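Local coordinates for protein phosphatidylglycerophosphatase B (Bacillus subtilis, PDB 6FMX) that removes the terminal phosphate from phosphatidylglycerophosphate to give phosphatidylglycerol and also dephosphorylates undecaprenyl pyrophosphate within the cell membrane, at residues Ser74-Pro79 against Cys146-Ile151; Ser183-Gly188 against Thr193-Gly198; Ala35-Asn40 against Glu116-Val121. All coordinates share one frame; numbering follows the deposited sequence.

Overall arrangement
Contact 1 sets the extracellular start of helix 74-92 against the middle of helix 139-158; contacts 2 and 3 also lie at the extracellular ends of their helices. The centres of contacts 2 and 3 are about 14 Å apart, and the two touch directly: Arg120 NH1 of contact 3 is 2.8 Å from Asp194 OD1 of contact 2, a salt bridge. Contact 1 is separate, its centre about 17 Å from that of contact 2 and about 26 Å from that of contact 3. The bound tungstate relates all three: Arg184 of contact 2 bonds it, while the side chains of Leu77 (contact 1) and Arg120 (contact 3) each stay about 10 Å away.

Contact 1: residues Ser74-Pro79 against Cys146-Ile151; sequences SSFLLP and CVYPVI. With OLC ((2R)-2,3-dihydroxypropyl (9Z)-octadec-9-enoate), chain B; OLC ((2R)-2,3-dihydroxypropyl (9Z)-octadec-9-enoate), chain F.
The Phe76 ring presents its edge to the Tyr148 hydroxyl, which lies in the ring plane with OH 3.3 Å from Phe76 CE2. Beside the same ring, at an oblique angle, runs the monoolein of chain B, its C2 3.6 Å from Phe76 CD1, and the His70 ring meets Phe76 with the planes at about 50°. The Tyr148 ring is approached obliquely by a methyl group, Leu77 CD2, which is 3.7 Å from Tyr148 CZ. Phe76 has its CG anti to the backbone N (chi1 171°); although its CB does not aim at helix 139-158, this torsion swings the ring toward the hydroxyl of Tyr148, and the two side chains cross at about a right angle. Leu77, by contrast, points toward the facing helix from its CA, and its CD2 branch makes the closest contacts, against the Tyr148 ring end and against Val147 CG1 at 3.9 Å. Leu77 and Val147 also form the closest backbone pair, with CA atoms 7.7 Å apart. The short helical segments run 22° from parallel, with axes 11.5 Å apart at closest approach, so the space between them is bridged by side chains rather than by backbone. Phe104 of helix 96-118 packs on Val147, and Asn143 on Leu77. On the lipid side, Ser75 OG and O25 of the chain B monoolein share a hydrogen bond of 3.2 Å in which either could be the donor. The interface between the segments is therefore apolar apart from one hydroxyl, and that hydroxyl is satisfied by a hydrogen bond with Leu71 O: Tyr148 can lay its polar end against Phe76 and Leu77 in a buried setting without losing a polar partner.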
# COMPACT_ATOMS: atom_id res chain seq x y z
N SER A 74 9.54 1.65 -0.11
CA SER A 74 10.06 0.55 0.68
C SER A 74 11.34 0.94 1.42
O SER A 74 11.64 0.38 2.48
CB SER A 74 10.29 -0.68 -0.20
OG SER A 74 11.63 -0.72 -0.65
N SER A 75 12.08 1.91 0.87
CA SER A 75 13.25 2.40 1.59
C SER A 75 12.88 3.17 2.85
O SER A 75 13.72 3.28 3.75
CB SER A 75 14.09 3.29 0.67
OG SER A 75 13.48 4.56 0.52
N PHE A 76 11.67 3.70 2.93
CA PHE A 76 11.18 4.31 4.15
C PHE A 76 10.51 3.31 5.07
O PHE A 76 10.71 3.36 6.29
CB PHE A 76 10.19 5.43 3.81
CG PHE A 76 9.47 6.00 5.00
CD1 PHE A 76 10.10 6.89 5.85
CD2 PHE A 76 8.15 5.67 5.26
CE1 PHE A 76 9.43 7.43 6.95
CE2 PHE A 76 7.48 6.20 6.34
CZ PHE A 76 8.12 7.09 7.19
N LEU A 77 9.75 2.36 4.51
CA LEU A 77 8.94 1.48 5.34
C LEU A 77 9.77 0.41 6.03
O LEU A 77 9.42 0.01 7.15
CB LEU A 77 7.85 0.83 4.50
CG LEU A 77 6.79 1.83 4.06
CD1 LEU A 77 5.98 1.25 2.93
CD2 LEU A 77 5.89 2.26 5.20
N LEU A 78 10.85 -0.07 5.42
CA LEU A 78 11.68 -1.05 6.10
C LEU A 78 12.28 -0.51 7.40
O LEU A 78 12.11 -1.16 8.44
CB LEU A 78 12.76 -1.59 5.15
CG LEU A 78 13.70 -2.64 5.75
CD1 LEU A 78 12.92 -3.75 6.45
CD2 LEU A 78 14.61 -3.24 4.67
N PRO A 79 12.94 0.66 7.41
CA PRO A 79 13.38 1.19 8.72
C PRO A 79 12.23 1.54 9.64
O PRO A 79 12.38 1.42 10.86
CB PRO A 79 14.20 2.44 8.34
CG PRO A 79 13.82 2.75 6.94
CD PRO A 79 13.49 1.45 6.30
N CYS A 146 -0.73 -2.31 2.80
CA CYS A 146 -0.37 -3.39 3.70
C CYS A 146 0.19 -2.86 5.01
O CYS A 146 -0.38 -3.10 6.08
CB CYS A 146 0.65 -4.32 3.03
SG CYS A 146 1.32 -5.61 4.10
N VAL A 147 1.28 -2.08 4.95
CA VAL A 147 2.06 -1.79 6.14
C VAL A 147 1.32 -0.87 7.10
O VAL A 147 1.36 -1.07 8.32
CB VAL A 147 3.43 -1.21 5.74
CG1 VAL A 147 4.21 -0.78 6.98
CG2 VAL A 147 4.23 -2.24 4.97
N TYR A 148 0.65 0.18 6.60
CA TYR A 148 0.06 1.11 7.56
C TYR A 148 -1.12 0.49 8.31
O TYR A 148 -1.22 0.69 9.54
CB TYR A 148 -0.32 2.44 6.88
CG TYR A 148 0.91 3.27 6.59
CD1 TYR A 148 1.64 3.84 7.62
CD2 TYR A 148 1.37 3.42 5.30
CE1 TYR A 148 2.78 4.57 7.36
CE2 TYR A 148 2.51 4.15 5.03
CZ TYR A 148 3.21 4.72 6.06
OH TYR A 148 4.35 5.44 5.79
N PRO A 149 -2.04 -0.25 7.67
CA PRO A 149 -3.04 -0.98 8.48
C PRO A 149 -2.44 -2.01 9.41
O PRO A 149 -2.96 -2.22 10.51
CB PRO A 149 -3.94 -1.62 7.42
CG PRO A 149 -3.78 -0.76 6.21
CD PRO A 149 -2.35 -0.30 6.23
N VAL A 150 -1.35 -2.67 8.99
CA VAL A 150 -0.68 -3.63 9.86
C VAL A 150 -0.09 -2.93 11.08
O VAL A 150 -0.25 -3.39 12.22
CB VAL A 150 0.40 -4.40 9.08
CG1 VAL A 150 1.37 -5.07 10.03
CG2 VAL A 150 -0.23 -5.43 8.18
N ILE A 151 0.61 -1.82 10.85
CA ILE A 151 1.13 -1.04 11.97
C ILE A 151 0.01 -0.64 12.91
O ILE A 151 0.12 -0.77 14.14
CB ILE A 151 1.89 0.20 11.45
CG1 ILE A 151 3.25 -0.21 10.87
CG2 ILE A 151 2.05 1.24 12.57
CD1 ILE A 151 3.96 0.93 10.11
C18 OLC B . 6.11 2.34 22.33
C10 OLC B . 6.63 6.28 16.01
C9 OLC B . 7.22 6.99 15.07
C17 OLC B . 7.13 1.86 21.30
C11 OLC B . 7.15 4.90 16.43
C8 OLC B . 8.46 6.46 14.34
C24 OLC B . 15.87 6.23 3.54
C16 OLC B . 6.45 1.29 20.05
C12 OLC B . 8.24 5.03 17.50
C7 OLC B . 9.04 7.53 13.43
C15 OLC B . 6.19 2.40 19.04
C13 OLC B . 7.89 4.20 18.73
C6 OLC B . 10.27 6.95 12.73
C14 OLC B . 7.48 2.79 18.32
C5 OLC B . 10.47 7.63 11.37
C4 OLC B . 10.73 6.57 10.30
C3 OLC B . 12.21 6.57 9.89
C2 OLC B . 12.35 5.91 8.52
C21 OLC B . 14.94 6.15 5.86
C1 OLC B . 13.73 6.18 7.92
C22 OLC B . 15.02 6.95 4.57
O19 OLC B . 14.70 6.00 8.57
O25 OLC B . 15.39 6.49 2.25
O23 OLC B . 13.73 7.12 4.05
O20 OLC B . 13.85 6.64 6.60
C10 OLC F . 11.54 -11.52 9.54
C9 OLC F . 11.58 -11.04 8.30
C11 OLC F . 11.24 -12.98 9.78
C8 OLC F . 11.34 -11.96 7.13
C24 OLC F . 13.35 -2.93 -2.37
C12 OLC F . 9.74 -13.18 9.96
C7 OLC F . 12.06 -11.42 5.90
C6 OLC F . 12.12 -9.90 5.93
C5 OLC F . 11.93 -9.32 4.53
C4 OLC F . 12.90 -8.17 4.28
C3 OLC F . 12.22 -7.05 3.49
C2 OLC F . 12.41 -7.25 1.99
C21 OLC F . 13.42 -4.83 -0.76
C1 OLC F . 12.55 -5.91 1.31
C22 OLC F . 12.53 -3.75 -1.38
O19 OLC F . 12.61 -4.88 1.98
O25 OLC F . 13.58 -3.70 -3.56
O23 OLC F . 11.44 -4.38 -2.07
O20 OLC F . 12.60 -5.82 -0.14

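Contact 2: residues Ser183-Gly188 against Thr193-Gly198; sequences SRVYLG and TDVLGG. With WO4 (tungstate(VI)ion), chain G.
Arg184 NH2 bonds O1 of the bound tungstate at 2.8 Å, its shortest bond to the anion, while CB of the same residue packs on Val195. The N-H...O angle is 145°, and O1 lies at the guanidinium edge, in its plane. A second bond, from Arg184 NE to tungstate O4 at 3.1 Å, is weak, with an angle of only 130°. The third nitrogen, NH1, is held by Thr69 OG1, so the anion and helix 59-70 together fix the rotation of the group. Bends at chi2 and chi3 fold the chain so that CB faces helix 192-215 and the charged end leads away to the anion. Across the contact, Val195 CG2 is the touching methyl: it lies 3.8 Å from Val185 CG2, the two valines crossing obliquely, and 4.1 Å from Arg184 CB. This small apolar patch, burying 89 Å² in all, packs the last turn of helix 166-186 against helix 192-215. Gly188, with positive phi, ends the first helix in a Schellman motif, its N bonded to Val185 O at 3.1 Å. The chain then passes to His190, assigned as the nucleophile, and Asp194, assigned to stabilise that histidine. Lys115, Arg122, Ser138 and the backbone N atoms of Gly139 and His140 also bond the tungstate. Such a cluster of cationic side chains and N-H donors around a phosphate-like oxyanion is the active-site arrangement of the PAP2 phosphatases, here completed by Arg184 of sequence motif III.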
# COMPACT_ATOMS: atom_id res chain seq x y z
N SER A 183 -0.82 10.08 -4.76
CA SER A 183 0.44 10.70 -5.16
C SER A 183 1.08 9.98 -6.34
O SER A 183 1.71 10.63 -7.17
CB SER A 183 1.40 10.73 -3.96
OG SER A 183 2.04 9.48 -3.77
N ARG A 184 0.92 8.66 -6.45
CA ARG A 184 1.49 7.96 -7.61
C ARG A 184 0.79 8.37 -8.89
O ARG A 184 1.42 8.43 -9.95
CB ARG A 184 1.40 6.44 -7.44
CG ARG A 184 1.88 5.92 -6.08
CD ARG A 184 3.29 6.42 -5.79
NE ARG A 184 4.30 5.77 -6.63
CZ ARG A 184 5.56 6.17 -6.72
NH1 ARG A 184 5.98 7.22 -6.03
NH2 ARG A 184 6.41 5.52 -7.51
N VAL A 185 -0.52 8.64 -8.83
CA VAL A 185 -1.22 9.10 -10.02
C VAL A 185 -0.89 10.57 -10.29
O VAL A 185 -0.60 10.96 -11.43
CB VAL A 185 -2.73 8.88 -9.88
CG1 VAL A 185 -3.44 9.36 -11.13
CG2 VAL A 185 -3.04 7.39 -9.62
N TYR A 186 -0.90 11.39 -9.24
CA TYR A 186 -0.51 12.80 -9.35
C TYR A 186 0.88 12.95 -9.98
O TYR A 186 1.08 13.79 -10.87
CB TYR A 186 -0.53 13.46 -7.97
CG TYR A 186 -0.10 14.92 -7.99
CD1 TYR A 186 1.24 15.28 -8.03
CD2 TYR A 186 -1.05 15.94 -7.94
CE1 TYR A 186 1.63 16.60 -8.06
CE2 TYR A 186 -0.66 17.28 -7.95
CZ TYR A 186 0.68 17.60 -8.01
OH TYR A 186 1.09 18.91 -8.04
N LEU A 187 1.85 12.18 -9.49
CA LEU A 187 3.23 12.30 -9.95
C LEU A 187 3.47 11.63 -11.30
O LEU A 187 4.61 11.62 -11.77
CB LEU A 187 4.18 11.73 -8.90
CG LEU A 187 4.20 12.46 -7.56
CD1 LEU A 187 4.92 11.65 -6.49
CD2 LEU A 187 4.85 13.85 -7.71
N GLY A 188 2.43 11.07 -11.91
CA GLY A 188 2.54 10.56 -13.27
C GLY A 188 3.39 9.33 -13.45
O GLY A 188 3.97 9.14 -14.53
N THR A 193 -5.46 2.37 -12.07
CA THR A 193 -5.68 0.93 -11.90
C THR A 193 -4.46 0.24 -11.30
O THR A 193 -4.62 -0.76 -10.58
CB THR A 193 -6.06 0.28 -13.23
OG1 THR A 193 -5.13 0.67 -14.24
CG2 THR A 193 -7.47 0.69 -13.63
N ASP A 194 -3.25 0.72 -11.59
CA ASP A 194 -2.08 0.21 -10.87
C ASP A 194 -2.23 0.42 -9.38
O ASP A 194 -1.84 -0.44 -8.57
CB ASP A 194 -0.78 0.90 -11.32
CG ASP A 194 -0.54 0.80 -12.81
OD1 ASP A 194 -0.94 -0.20 -13.43
OD2 ASP A 194 0.11 1.75 -13.32
N VAL A 195 -2.76 1.58 -8.99
CA VAL A 195 -2.91 1.92 -7.58
C VAL A 195 -3.97 1.04 -6.93
O VAL A 195 -3.76 0.48 -5.84
CB VAL A 195 -3.24 3.41 -7.42
CG1 VAL A 195 -3.70 3.72 -6.00
CG2 VAL A 195 -2.01 4.26 -7.80
N LEU A 196 -5.13 0.92 -7.57
CA LEU A 196 -6.19 0.08 -7.04
C LEU A 196 -5.75 -1.38 -6.95
O LEU A 196 -6.07 -2.07 -5.97
CB LEU A 196 -7.46 0.21 -7.89
CG LEU A 196 -8.17 1.56 -8.00
CD1 LEU A 196 -9.33 1.47 -8.97
CD2 LEU A 196 -8.65 2.02 -6.65
N GLY A 197 -5.01 -1.86 -7.95
CA GLY A 197 -4.48 -3.21 -7.88
C GLY A 197 -3.56 -3.42 -6.70
O GLY A 197 -3.64 -4.44 -6.01
N GLY A 198 -2.67 -2.46 -6.44
CA GLY A 198 -1.78 -2.57 -5.30
C GLY A 198 -2.52 -2.41 -3.98
O GLY A 198 -2.23 -3.13 -3.01
W WO4 G . 6.06 1.89 -7.86
O1 WO4 G . 6.64 3.27 -9.24
O2 WO4 G . 5.48 0.16 -8.76
O3 WO4 G . 7.66 1.39 -6.71
O4 WO4 G . 4.50 2.65 -6.86

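Contact 3: residues Ala35-Asn40 against Glu116-Val121; sequences AAIHTN and EWIERV. With OLC ((2R)-2,3-dihydroxypropyl (9Z)-octadec-9-enoate), chain D; OLC ((2R)-2,3-dihydroxypropyl (9Z)-octadec-9-enoate), chain C.
Ile37 holds CG1 between its backbone N and carbonyl carbon (chi1 57°), sending CD1 to Ile118 and CG2 to Arg120, whose own chain is extended from CG to NE and brings its guanidinium face-on under Ile37. Ile37 lies in a type I beta turn, Ala36 to Thr39, at the C-terminal end of the helix starting at residue 21; opposite it, Arg120 belongs to phosphatase sequence motif I, just beyond helix 96-118. Ile37 covers one face of the guanidinium, with CB 4.0 Å above the plane over its centre and CG2 3.7 Å from Arg120 NH1. With Ile118 the contact is purely apolar: Ile37 CD1 and Ile118 CG2 are 4.1 Å apart, and the side chains cross at about a right angle. The same guanidinium nitrogens have polar partners: NH1 with Asp194 and Thr193, NH2 with Asp46, two salt bridges and a hydrogen bond that probably help hold the group in place. Because Asp194 is assigned to stabilise the active-site histidine, Arg120 probably acts as a second-shell residue, and Ile37 packs on it. Nearby, the monoolein of chain D sets its O20 over one face of the His38 ring, 3.4 Å above the plane. Replacing His38 with an alanine would probably leave the ester oxygen of this lipid without the ring face beneath it and open a gap beside the turn. Thr39, N-cap of the next helix with OG1 bonded to Val42 N, also doubles back on Ala36, whose carbonyl oxygen accepts both Thr39 N, at 2.9 Å, and Thr39 OG1, in the carbonyl plane at 2.7 Å with a C=O...O angle of 152°.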
# COMPACT_ATOMS: atom_id res chain seq x y z
N ALA A 35 -7.30 -8.39 -15.52
CA ALA A 35 -7.87 -8.62 -16.83
C ALA A 35 -8.32 -7.32 -17.48
O ALA A 35 -8.07 -7.11 -18.68
CB ALA A 35 -9.05 -9.59 -16.73
N ALA A 36 -8.95 -6.43 -16.71
CA ALA A 36 -9.56 -5.24 -17.28
C ALA A 36 -8.53 -4.29 -17.87
O ALA A 36 -8.83 -3.58 -18.83
CB ALA A 36 -10.40 -4.52 -16.22
N ILE A 37 -7.30 -4.28 -17.33
CA ILE A 37 -6.28 -3.37 -17.85
C ILE A 37 -5.87 -3.71 -19.27
O ILE A 37 -5.19 -2.90 -19.93
CB ILE A 37 -5.04 -3.35 -16.94
CG1 ILE A 37 -4.45 -4.75 -16.77
CG2 ILE A 37 -5.40 -2.76 -15.57
CD1 ILE A 37 -3.08 -4.72 -16.11
N HIS A 38 -6.26 -4.87 -19.77
CA HIS A 38 -5.99 -5.26 -21.15
C HIS A 38 -7.08 -4.82 -22.10
O HIS A 38 -6.96 -5.05 -23.31
CB HIS A 38 -5.79 -6.77 -21.24
CG HIS A 38 -4.56 -7.25 -20.55
ND1 HIS A 38 -3.34 -7.34 -21.19
CD2 HIS A 38 -4.35 -7.65 -19.28
CE1 HIS A 38 -2.43 -7.78 -20.34
NE2 HIS A 38 -3.02 -7.98 -19.17
N THR A 39 -8.14 -4.20 -21.61
CA THR A 39 -9.16 -3.66 -22.47
C THR A 39 -8.80 -2.24 -22.85
O THR A 39 -8.25 -1.48 -22.05
CB THR A 39 -10.53 -3.69 -21.79
OG1 THR A 39 -10.55 -2.73 -20.72
CG2 THR A 39 -10.79 -5.06 -21.22
N ASN A 40 -9.11 -1.88 -24.09
CA ASN A 40 -8.82 -0.52 -24.52
C ASN A 40 -9.67 0.50 -23.77
O ASN A 40 -9.23 1.63 -23.55
CB ASN A 40 -9.04 -0.41 -26.02
CG ASN A 40 -8.65 0.94 -26.55
OD1 ASN A 40 -7.47 1.31 -26.56
ND2 ASN A 40 -9.64 1.71 -26.94
N GLU A 116 6.62 -8.34 -13.04
CA GLU A 116 7.42 -8.93 -14.11
C GLU A 116 6.62 -9.93 -14.93
O GLU A 116 6.96 -10.20 -16.08
CB GLU A 116 8.66 -9.60 -13.51
CG GLU A 116 9.73 -8.61 -13.11
CD GLU A 116 10.63 -9.12 -12.00
OE1 GLU A 116 10.67 -10.35 -11.78
OE2 GLU A 116 11.30 -8.29 -11.36
N TRP A 117 5.55 -10.47 -14.35
CA TRP A 117 4.67 -11.36 -15.10
C TRP A 117 3.76 -10.56 -16.03
O TRP A 117 3.56 -10.95 -17.19
CB TRP A 117 3.86 -12.20 -14.12
CG TRP A 117 2.78 -13.01 -14.74
CD1 TRP A 117 2.89 -13.89 -15.77
CD2 TRP A 117 1.40 -13.03 -14.35
NE1 TRP A 117 1.67 -14.46 -16.06
CE2 TRP A 117 0.74 -13.94 -15.20
CE3 TRP A 117 0.65 -12.37 -13.37
CZ2 TRP A 117 -0.62 -14.21 -15.09
CZ3 TRP A 117 -0.70 -12.63 -13.27
CH2 TRP A 117 -1.33 -13.54 -14.12
N ILE A 118 3.25 -9.43 -15.55
CA ILE A 118 2.23 -8.68 -16.27
C ILE A 118 2.84 -7.70 -17.26
O ILE A 118 2.31 -7.50 -18.37
CB ILE A 118 1.32 -7.98 -15.25
CG1 ILE A 118 0.52 -9.04 -14.47
CG2 ILE A 118 0.40 -6.97 -15.92
CD1 ILE A 118 -0.55 -8.47 -13.60
N GLU A 119 3.95 -7.05 -16.88
CA GLU A 119 4.76 -6.23 -17.80
C GLU A 119 3.97 -5.05 -18.38
O GLU A 119 4.06 -4.75 -19.57
CB GLU A 119 5.35 -7.08 -18.92
CG GLU A 119 6.40 -8.09 -18.48
CD GLU A 119 7.02 -8.84 -19.64
OE1 GLU A 119 6.26 -9.43 -20.45
OE2 GLU A 119 8.26 -8.83 -19.76
N ARG A 120 3.21 -4.36 -17.53
CA ARG A 120 2.51 -3.17 -18.02
C ARG A 120 3.48 -2.00 -18.19
O ARG A 120 4.33 -1.74 -17.33
CB ARG A 120 1.37 -2.77 -17.08
CG ARG A 120 0.44 -1.76 -17.75
CD ARG A 120 -0.46 -1.03 -16.78
NE ARG A 120 -1.58 -0.37 -17.45
CZ ARG A 120 -2.67 0.04 -16.81
NH1 ARG A 120 -2.78 -0.14 -15.50
NH2 ARG A 120 -3.66 0.63 -17.48
N VAL A 121 3.33 -1.29 -19.31
CA VAL A 121 4.14 -0.11 -19.59
C VAL A 121 3.65 1.05 -18.73
O VAL A 121 2.44 1.23 -18.52
CB VAL A 121 4.06 0.21 -21.10
CG1 VAL A 121 4.78 1.50 -21.41
CG2 VAL A 121 4.66 -0.91 -21.93
C18 OLC D . -16.38 -12.68 -11.88
C10 OLC D . -10.08 -13.32 -15.25
C9 OLC D . -8.86 -13.81 -15.20
C17 OLC D . -15.71 -12.75 -10.51
C11 OLC D . -10.53 -12.29 -14.22
C8 OLC D . -7.88 -13.36 -14.11
C24 OLC D . -3.76 -9.85 -24.49
C16 OLC D . -14.57 -13.76 -10.55
C12 OLC D . -11.84 -12.75 -13.58
C7 OLC D . -6.44 -13.51 -14.60
C15 OLC D . -13.51 -13.29 -11.54
C13 OLC D . -11.71 -14.19 -13.08
C6 OLC D . -6.05 -12.29 -15.42
C14 OLC D . -12.50 -14.41 -11.78
C5 OLC D . -4.99 -12.69 -16.44
C4 OLC D . -4.88 -11.61 -17.51
C3 OLC D . -5.73 -12.00 -18.71
C2 OLC D . -5.60 -10.94 -19.80
C21 OLC D . -2.92 -10.91 -22.42
C1 OLC D . -4.33 -11.19 -20.60
C22 OLC D . -3.05 -11.07 -23.92
O19 OLC D . -3.47 -11.88 -20.17
O25 OLC D . -2.94 -9.30 -25.48
O23 OLC D . -1.77 -11.17 -24.47
O20 OLC D . -4.17 -10.61 -21.87
C18 OLC C . -15.56 -6.68 -3.67
C10 OLC C . -16.14 -5.15 -8.42
C9 OLC C . -15.88 -4.37 -9.45
C17 OLC C . -16.54 -7.15 -4.74
C11 OLC C . -15.26 -6.36 -8.10
C8 OLC C . -14.68 -4.65 -10.36
C24 OLC C . -15.75 -2.69 -21.02
C16 OLC C . -16.67 -8.68 -4.79
C12 OLC C . -16.14 -7.62 -8.19
C7 OLC C . -14.41 -3.44 -11.25
C15 OLC C . -15.37 -9.35 -5.24
C13 OLC C . -15.44 -8.89 -7.70
C6 OLC C . -12.97 -3.49 -11.77
C14 OLC C . -14.71 -8.61 -6.40
C5 OLC C . -12.50 -2.07 -12.09
C4 OLC C . -12.08 -1.99 -13.55
C3 OLC C . -13.32 -1.79 -14.42
C2 OLC C . -13.51 -3.03 -15.28
C21 OLC C . -15.21 -2.66 -18.61
C1 OLC C . -14.52 -2.71 -16.38
C22 OLC C . -14.92 -3.34 -19.92
O19 OLC C . -15.48 -2.06 -16.12
O25 OLC C . -15.19 -3.06 -22.26
O23 OLC C . -13.57 -3.16 -20.18
O20 OLC C . -14.31 -3.18 -17.68